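Local coordinates for protein phosphothreonine lyase ospF (Shigella flexneri, PDB 3I0U) that probably removes the phosphate from phosphothreonine in host proteins by elimination, acting as a phosphothreonine lyase delivered by type III secretion, at residues N13-L18 and F212-I217; I55-H58 and F63-A66; K137-C142 and A147-K152. All blocks are in the same frame, centred on the assembly; numbering follows the deposited sequence.

Contact 1: N13-L18 and F212-I217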
loop_
_atom_site.group_PDB
_atom_site.type_symbol
_atom_site.label_atom_id
_atom_site.label_comp_id
_atom_site.label_asym_id
_atom_site.label_seq_id
_atom_site.Cartn_x
_atom_site.Cartn_y
_atom_site.Cartn_z
ATOM N N ASN A 13 3.847 22.351 -15.102
ATOM C CA ASN A 13 3.315 21.756 -16.319
ATOM C C ASN A 13 3.388 20.220 -16.328
ATOM O O ASN A 13 2.403 19.557 -16.695
ATOM C CB ASN A 13 3.980 22.346 -17.572
ATOM C CG ASN A 13 3.139 22.124 -18.818
ATOM O OD1 ASN A 13 1.944 21.764 -18.693
ATOM N ND2 ASN A 13 3.753 22.329 -20.026
ATOM N N ASN A 14 4.517 19.656 -15.896
ATOM C CA ASN A 14 4.663 18.182 -15.846
ATOM C C ASN A 14 3.821 17.502 -14.795
ATOM O O ASN A 14 3.456 16.343 -14.950
ATOM C CB ASN A 14 6.124 17.783 -15.694
ATOM C CG ASN A 14 6.997 18.419 -16.768
ATOM O OD1 ASN A 14 6.547 18.704 -17.894
ATOM N ND2 ASN A 14 8.249 18.670 -16.417
ATOM N N PHE A 15 3.531 18.248 -13.734
ATOM C CA PHE A 15 2.530 17.878 -12.749
ATOM C C PHE A 15 1.137 17.879 -13.378
ATOM O O PHE A 15 0.395 16.907 -13.226
ATOM C CB PHE A 15 2.575 18.854 -11.572
ATOM C CG PHE A 15 1.590 18.552 -10.502
ATOM C CD1 PHE A 15 1.915 17.670 -9.499
ATOM C CD2 PHE A 15 0.328 19.156 -10.489
ATOM C CE1 PHE A 15 1.003 17.375 -8.498
ATOM C CE2 PHE A 15 -0.597 18.865 -9.486
ATOM C CZ PHE A 15 -0.262 17.972 -8.500
ATOM N N ASN A 16 0.788 18.962 -14.072
ATOM C CA ASN A 16 -0.545 19.092 -14.653
ATOM C C ASN A 16 -0.759 18.113 -15.789
ATOM O O ASN A 16 -1.906 17.686 -16.016
ATOM C CB ASN A 16 -0.835 20.525 -15.122
ATOM C CG ASN A 16 -0.866 21.545 -13.976
ATOM O OD1 ASN A 16 -0.815 21.187 -12.789
ATOM N ND2 ASN A 16 -0.929 22.826 -14.335
ATOM N N ILE A 17 0.342 17.766 -16.481
ATOM C CA ILE A 17 0.354 16.714 -17.508
ATOM C C ILE A 17 -0.130 15.402 -16.885
ATOM O O ILE A 17 -1.069 14.766 -17.398
ATOM C CB ILE A 17 1.760 16.565 -18.188
ATOM C CG1 ILE A 17 1.923 17.617 -19.286
ATOM C CG2 ILE A 17 1.949 15.176 -18.840
ATOM C CD1 ILE A 17 3.373 18.084 -19.551
ATOM N N LEU A 18 0.483 15.044 -15.760
ATOM C CA LEU A 18 0.099 13.860 -15.006
ATOM C C LEU A 18 -1.329 13.950 -14.484
ATOM O O LEU A 18 -2.089 12.996 -14.676
ATOM C CB LEU A 18 1.091 13.593 -13.863
ATOM C CG LEU A 18 2.503 13.089 -14.245
ATOM C CD1 LEU A 18 3.366 12.803 -13.006
ATOM C CD2 LEU A 18 2.458 11.851 -15.173
ATOM N N PHE A 212 3.685 13.701 -5.605
ATOM C CA PHE A 212 3.016 12.416 -5.463
ATOM C C PHE A 212 1.743 12.482 -4.623
ATOM O O PHE A 212 0.712 11.964 -5.055
ATOM C CB PHE A 212 3.977 11.397 -4.855
ATOM C CG PHE A 212 3.423 10.020 -4.791
ATOM C CD1 PHE A 212 3.547 9.156 -5.875
ATOM C CD2 PHE A 212 2.774 9.563 -3.642
ATOM C CE1 PHE A 212 3.027 7.831 -5.798
ATOM C CE2 PHE A 212 2.262 8.279 -3.573
ATOM C CZ PHE A 212 2.377 7.406 -4.652
ATOM N N TYR A 213 1.816 13.119 -3.445
ATOM C CA TYR A 213 0.668 13.145 -2.521
ATOM C C TYR A 213 -0.499 13.941 -3.051
ATOM O O TYR A 213 -1.664 13.538 -2.898
ATOM C CB TYR A 213 1.045 13.686 -1.148
ATOM C CG TYR A 213 -0.121 13.785 -0.169
ATOM C CD1 TYR A 213 -0.769 12.639 0.312
ATOM C CD2 TYR A 213 -0.573 15.023 0.271
ATOM C CE1 TYR A 213 -1.832 12.750 1.213
ATOM C CE2 TYR A 213 -1.625 15.139 1.166
ATOM C CZ TYR A 213 -2.247 14.015 1.624
ATOM O OH TYR A 213 -3.288 14.171 2.490
ATOM N N ARG A 214 -0.166 15.075 -3.665
ATOM C CA ARG A 214 -1.141 15.948 -4.290
ATOM C C ARG A 214 -1.923 15.163 -5.324
ATOM O O ARG A 214 -3.151 15.207 -5.326
ATOM C CB ARG A 214 -0.478 17.189 -4.906
ATOM C CG ARG A 214 0.153 18.133 -3.874
ATOM C CD ARG A 214 -0.200 19.609 -4.129
ATOM N NE ARG A 214 0.455 20.161 -5.317
ATOM C CZ ARG A 214 -0.168 20.777 -6.334
ATOM N NH1 ARG A 214 0.558 21.216 -7.349
ATOM N NH2 ARG A 214 -1.498 20.969 -6.360
ATOM N N LEU A 215 -1.221 14.372 -6.128
ATOM C CA LEU A 215 -1.868 13.517 -7.121
ATOM C C LEU A 215 -2.769 12.431 -6.516
ATOM O O LEU A 215 -3.677 11.925 -7.186
ATOM C CB LEU A 215 -0.842 12.923 -8.105
ATOM C CG LEU A 215 -0.002 13.920 -8.896
ATOM C CD1 LEU A 215 1.287 13.336 -9.410
ATOM C CD2 LEU A 215 -0.802 14.566 -10.061
ATOM N N MET A 216 -2.548 12.103 -5.252
ATOM C CA MET A 216 -3.334 11.053 -4.618
ATOM C C MET A 216 -4.726 11.513 -4.185
ATOM O O MET A 216 -5.690 10.747 -4.277
ATOM C CB MET A 216 -2.559 10.417 -3.464
ATOM C CG MET A 216 -1.357 9.594 -3.902
ATOM S SD MET A 216 -1.729 8.145 -4.920
ATOM C CE MET A 216 -1.329 8.662 -6.613
ATOM N N ILE A 217 -4.812 12.772 -3.762
ATOM C CA ILE A 217 -5.969 13.280 -3.029
ATOM C C ILE A 217 -6.797 14.325 -3.792
ATOM O O ILE A 217 -8.019 14.433 -3.607
ATOM C CB ILE A 217 -5.551 13.865 -1.653
ATOM C CG1 ILE A 217 -4.525 14.986 -1.787
ATOM C CG2 ILE A 217 -4.921 12.816 -0.809
ATOM C CD1 ILE A 217 -4.653 16.035 -0.729
#
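A helix-helix packing joins the two ends of the fold, helix 11-22 near the N-terminus and helix 211-217 at the C-terminus, and it centres on Phe15 inserted between Arg214 and Leu215. The short axes run in broadly the same direction, at 32° to each other, and come no closer than 11.0 Å. At that spacing the backbones do not meet, and long side chains have to fill the gap. Phenylalanine suits the task because both faces of its flat ring can be used. With CG anti to the backbone N (chi1 -180°), the ring reaches out from its helix toward the partner. On one face the guanidinium of Arg214 lies stacked, its plane only 17° from that of the ring and the two centres 4.1 Å apart; NH1 sits offset toward the rim, 3.4 Å from Phe15 CE2. Bends at chi2 and chi3 bring the guanidinium flat over the ring, where its charge would be expected to interact favourably with the pi electrons, while NH2 forms a salt bridge with Glu218. The opposite face receives a CH-pi contact from Leu215, whose CD2 is 4.0 Å from the centroid of the Phe15 ring. Leu215 CG also touches the ring rim, 3.6 Å from Phe15 CE1. Neighbouring residues on helix 211-217 thus cover the two faces, one with a cation and the other with a branched hydrocarbon. One turn along helix 11-22, Leu18 extends the apolar side of the contact and crosses Leu215 at about a right angle, with Leu18 CD1 lying 4.2 Å from Leu215 CD1.

Contact 2: I55-H58 and F63-A66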
loop_
_atom_site.group_PDB
_atom_site.type_symbol
_atom_site.label_atom_id
_atom_site.label_comp_id
_atom_site.label_asym_id
_atom_site.label_seq_id
_atom_site.Cartn_x
_atom_site.Cartn_y
_atom_site.Cartn_z
ATOM N N ILE A 55 6.758 -14.573 0.131
ATOM C CA ILE A 55 6.504 -14.196 1.517
ATOM C C ILE A 55 7.670 -14.640 2.386
ATOM O O ILE A 55 8.055 -15.803 2.350
ATOM C CB ILE A 55 5.204 -14.839 2.050
ATOM C CG1 ILE A 55 4.019 -14.551 1.133
ATOM C CG2 ILE A 55 4.899 -14.380 3.486
ATOM C CD1 ILE A 55 3.359 -13.220 1.400
ATOM N N VAL A 56 8.241 -13.708 3.144
ATOM C CA VAL A 56 9.303 -14.030 4.102
ATOM C C VAL A 56 9.020 -13.470 5.502
ATOM O O VAL A 56 8.525 -12.336 5.628
ATOM C CB VAL A 56 10.721 -13.617 3.597
ATOM C CG1 VAL A 56 11.131 -14.440 2.390
ATOM C CG2 VAL A 56 10.786 -12.150 3.229
ATOM N N ASN A 57 9.298 -14.272 6.531
ATOM C CA ASN A 57 9.212 -13.830 7.918
ATOM C C ASN A 57 10.498 -14.258 8.625
ATOM O O ASN A 57 10.590 -15.361 9.211
ATOM C CB ASN A 57 7.905 -14.355 8.626
ATOM C CG ASN A 57 7.689 -13.760 10.055
ATOM O OD1 ASN A 57 8.236 -12.699 10.370
ATOM N ND2 ASN A 57 6.849 -14.444 10.862
ATOM N N HIS A 58 11.514 -13.385 8.505
ATOM C CA HIS A 58 12.868 -13.559 9.129
ATOM C C HIS A 58 12.801 -12.992 10.549
ATOM O O HIS A 58 12.153 -11.985 10.808
ATOM C CB HIS A 58 13.901 -12.791 8.274
ATOM C CG HIS A 58 15.310 -12.784 8.806
ATOM N ND1 HIS A 58 15.969 -13.922 9.228
ATOM C CD2 HIS A 58 16.214 -11.776 8.901
ATOM C CE1 HIS A 58 17.204 -13.614 9.598
ATOM N NE2 HIS A 58 17.382 -12.318 9.401
ATOM N N PHE A 63 8.256 -7.860 11.010
ATOM C CA PHE A 63 7.374 -7.836 9.822
ATOM C C PHE A 63 7.376 -9.091 8.990
ATOM O O PHE A 63 8.279 -9.905 9.051
ATOM C CB PHE A 63 7.677 -6.627 8.930
ATOM C CG PHE A 63 7.512 -5.324 9.642
ATOM C CD1 PHE A 63 6.233 -4.791 9.842
ATOM C CD2 PHE A 63 8.634 -4.653 10.160
ATOM C CE1 PHE A 63 6.051 -3.598 10.532
ATOM C CE2 PHE A 63 8.478 -3.462 10.870
ATOM C CZ PHE A 63 7.171 -2.919 11.051
ATOM N N ILE A 64 6.298 -9.268 8.251
ATOM C CA ILE A 64 6.199 -10.343 7.286
ATOM C C ILE A 64 6.144 -9.631 5.955
ATOM O O ILE A 64 5.216 -8.867 5.718
ATOM C CB ILE A 64 4.904 -11.135 7.486
ATOM C CG1 ILE A 64 4.923 -11.799 8.885
ATOM C CG2 ILE A 64 4.762 -12.191 6.360
ATOM C CD1 ILE A 64 3.568 -12.045 9.391
ATOM N N HIS A 65 7.145 -9.889 5.112
ATOM C CA HIS A 65 7.350 -9.183 3.852
ATOM C C HIS A 65 6.722 -9.924 2.681
ATOM O O HIS A 65 6.754 -11.140 2.623
ATOM C CB HIS A 65 8.848 -8.949 3.594
ATOM C CG HIS A 65 9.495 -8.070 4.608
ATOM N ND1 HIS A 65 9.556 -6.706 4.466
ATOM C CD2 HIS A 65 10.080 -8.355 5.801
ATOM C CE1 HIS A 65 10.172 -6.187 5.517
ATOM N NE2 HIS A 65 10.489 -7.164 6.348
ATOM N N ALA A 66 6.147 -9.168 1.758
ATOM C CA ALA A 66 5.612 -9.729 0.524
ATOM C C ALA A 66 6.132 -8.995 -0.682
ATOM O O ALA A 66 6.101 -7.771 -0.735
ATOM C CB ALA A 66 4.127 -9.704 0.519
#
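Val56 and His65 face each other across the hairpin of strands 53-56 and 63-68 as an antiparallel hydrogen-bonded pair. Their side chains leave the same face of the sheet and cross at a slant, Val56 CG2 meeting His65 CB at 3.8 Å. The imidazole continues past this contact to bond Asp61 through NE2. Two backbone bonds hold the pair: His65 N to Val56 O, 2.9 Å, comes in nearly in line with the C=O (163°), whereas Val56 N to His65 O, 3.0 Å, is more bent at the oxygen (149°). On the other face Ile55 and Ala66 form the non-hydrogen-bonded pair. Ile55 sends its two branches to different partners, CD1 to Ala66 CB at 3.7 Å and CG2 to Ile64 CG2 at 3.6 Å. The short alanine side chain lets the isoleucine branch rest on its CB. Asn57 lies obliquely against Ile64, its CG 3.6 Å from Ile64 CG1. Although Asn57 OD1 and Phe63 O are close, both are acceptors and form no bond; Arg119 NH2 serves OD1, while ND2 reaches Cys43 O and Asp116 OD1. The chemistry implies a division of labour: backbone bonds and hydrocarbon join the strands, and the buried carboxamide links the hairpin to its surroundings.

Contact 3: K137-C142 and A147-K152; sequences KSDQEC and ALLLHK
Van der Waals contact dominates where Leu149 meets Asp139 and the backbone of Lys137; no hydrogen bond joins the two segments. Leu149 CD1 touches two oxygens of the loop, lying 3.5 Å from Lys137 O and 3.6 Å from Asp139 OD1. Closer to the helix backbone, Leu149 CB approaches Asp139 OD2 at 3.6 Å. The two side chains lie alongside each other, pointing opposite ways, with the carboxylate next to CB, CG and CD1 of the leucine. Asp139 is brought there by a chi1 of 55°, which sets CG between the backbone N and the carbonyl carbon. The buried leucine, also packed on Pro108, offers hydrocarbon to oxygens whose polar needs, for Asp139 OD2, are met elsewhere.

The polar interactions pass through a residue outside the two segments. Asp139 OD2 is hydrogen-bonded to Ser146 OG, which also takes the backbone N of Leu149. Asp139 therefore acts as a second-shell partner to the first turn of helix 147-166, and its negative charge probably interacts favourably with the positive end of the helix dipole. The arrangement is that of a strand-loop-helix connection, in which the loop leaving strand 132-137 folds back on the start of the following helix.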
loop_
_atom_site.group_PDB
_atom_site.type_symbol
_atom_site.label_atom_id
_atom_site.label_comp_id
_atom_site.label_asym_id
_atom_site.label_seq_id
_atom_site.Cartn_x
_atom_site.Cartn_y
_atom_site.Cartn_z
ATOM N N LYS A 137 6.938 1.803 -6.098
ATOM C CA LYS A 137 8.113 1.920 -6.952
ATOM C C LYS A 137 7.806 2.600 -8.270
ATOM O O LYS A 137 6.684 2.611 -8.737
ATOM C CB LYS A 137 8.853 0.581 -7.183
ATOM C CG LYS A 137 8.261 -0.681 -6.602
ATOM C CD LYS A 137 9.368 -1.597 -6.075
ATOM C CE LYS A 137 9.745 -1.281 -4.592
ATOM N NZ LYS A 137 11.214 -1.531 -4.231
ATOM N N SER A 138 8.826 3.149 -8.887
ATOM C CA SER A 138 8.666 3.827 -10.133
ATOM C C SER A 138 8.657 2.806 -11.257
ATOM O O SER A 138 9.221 1.714 -11.094
ATOM C CB SER A 138 9.830 4.792 -10.294
ATOM O OG SER A 138 11.010 4.087 -10.600
ATOM N N ASP A 139 8.046 3.185 -12.386
ATOM C CA ASP A 139 7.924 2.340 -13.582
ATOM C C ASP A 139 8.423 3.056 -14.824
ATOM O O ASP A 139 8.331 2.540 -15.934
ATOM C CB ASP A 139 6.464 1.967 -13.806
ATOM C CG ASP A 139 5.533 3.186 -13.897
ATOM O OD1 ASP A 139 5.838 4.280 -13.367
ATOM O OD2 ASP A 139 4.463 3.036 -14.512
ATOM N N GLN A 140 8.907 4.275 -14.662
ATOM C CA GLN A 140 9.381 5.016 -15.819
ATOM C C GLN A 140 10.868 5.325 -15.683
ATOM O O GLN A 140 11.510 4.949 -14.705
ATOM C CB GLN A 140 8.505 6.258 -16.061
ATOM C CG GLN A 140 7.097 5.885 -16.643
ATOM C CD GLN A 140 6.352 7.052 -17.354
ATOM O OE1 GLN A 140 6.374 8.195 -16.893
ATOM N NE2 GLN A 140 5.671 6.746 -18.456
ATOM N N GLU A 141 11.425 5.978 -16.684
ATOM C CA GLU A 141 12.782 6.514 -16.591
ATOM C C GLU A 141 12.782 7.715 -15.648
ATOM O O GLU A 141 11.731 8.297 -15.372
ATOM C CB GLU A 141 13.307 6.927 -17.985
ATOM C CG GLU A 141 13.020 5.941 -19.124
ATOM C CD GLU A 141 13.926 4.702 -19.149
ATOM O OE1 GLU A 141 13.766 3.863 -20.065
ATOM O OE2 GLU A 141 14.794 4.543 -18.275
ATOM N N CYS A 142 13.973 8.071 -15.165
ATOM C CA CYS A 142 14.199 9.169 -14.207
ATOM C C CYS A 142 13.454 8.964 -12.920
ATOM O O CYS A 142 12.945 9.923 -12.340
ATOM C CB CYS A 142 13.849 10.551 -14.782
ATOM S SG CYS A 142 14.547 10.908 -16.355
ATOM N N ALA A 147 1.185 7.957 -15.490
ATOM C CA ALA A 147 -0.176 8.309 -15.109
ATOM C C ALA A 147 -1.099 7.115 -14.743
ATOM O O ALA A 147 -1.992 7.264 -13.914
ATOM C CB ALA A 147 -0.789 9.147 -16.172
ATOM N N LEU A 148 -0.863 5.955 -15.361
ATOM C CA LEU A 148 -1.711 4.788 -15.194
ATOM C C LEU A 148 -1.397 4.224 -13.870
ATOM O O LEU A 148 -2.327 3.855 -13.122
ATOM C CB LEU A 148 -1.393 3.691 -16.200
ATOM C CG LEU A 148 -2.473 2.770 -16.788
ATOM C CD1 LEU A 148 -1.821 1.489 -17.202
ATOM C CD2 LEU A 148 -3.673 2.471 -15.913
ATOM N N LEU A 149 -0.090 4.154 -13.573
ATOM C CA LEU A 149 0.366 3.651 -12.285
ATOM C C LEU A 149 -0.315 4.471 -11.205
ATOM O O LEU A 149 -1.015 3.925 -10.368
ATOM C CB LEU A 149 1.884 3.753 -12.163
ATOM C CG LEU A 149 2.702 2.733 -11.326
ATOM C CD1 LEU A 149 3.775 3.456 -10.547
ATOM C CD2 LEU A 149 1.873 1.882 -10.365
ATOM N N LEU A 150 -0.143 5.790 -11.281
ATOM C CA LEU A 150 -0.742 6.713 -10.322
ATOM C C LEU A 150 -2.248 6.623 -10.210
ATOM O O LEU A 150 -2.788 6.755 -9.117
ATOM C CB LEU A 150 -0.359 8.150 -10.631
ATOM C CG LEU A 150 1.121 8.486 -10.524
ATOM C CD1 LEU A 150 1.354 9.869 -11.073
ATOM C CD2 LEU A 150 1.600 8.369 -9.076
ATOM N N HIS A 151 -2.912 6.387 -11.331
ATOM C CA HIS A 151 -4.326 6.141 -11.327
ATOM C C HIS A 151 -4.594 4.843 -10.576
ATOM O O HIS A 151 -5.366 4.846 -9.609
ATOM C CB HIS A 151 -4.884 6.087 -12.739
ATOM C CG HIS A 151 -6.368 5.954 -12.779
ATOM N ND1 HIS A 151 -7.215 6.863 -12.181
ATOM C CD2 HIS A 151 -7.161 5.005 -13.328
ATOM C CE1 HIS A 151 -8.466 6.484 -12.370
ATOM N NE2 HIS A 151 -8.461 5.362 -13.067
ATOM N N LYS A 152 -3.923 3.761 -10.983
ATOM C CA LYS A 152 -4.052 2.465 -10.328
ATOM C C LYS A 152 -3.871 2.598 -8.813
ATOM O O LYS A 152 -4.738 2.167 -8.059
ATOM C CB LYS A 152 -3.109 1.417 -10.944
ATOM C CG LYS A 152 -3.603 0.818 -12.278
ATOM C CD LYS A 152 -2.539 0.149 -13.184
ATOM C CE LYS A 152 -1.916 -1.162 -12.659
ATOM N NZ LYS A 152 -2.726 -2.257 -12.026
#

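In the fold
Contacts 1 and 3 are neighbours, their centres 12 Å apart, and Leu150 of segment 147-152 joins them: its CD1 lies 3.8 Å from Leu215 CD1 and 4.0 Å from Leu18 CD1. The start of helix 147-166 therefore packs against both terminal helices. Contact 2 belongs to the other end of the molecule, its centre 32 Å from that of contact 1 and 25 Å from that of contact 3. The antiparallel sheet spans this separation, with hairpin strand 63-68 beside 111-115 and that strand beside 132-137, which leads into contact 3. Along the chain, contact 1 encloses the other two. No substrate is bound in this apo structure.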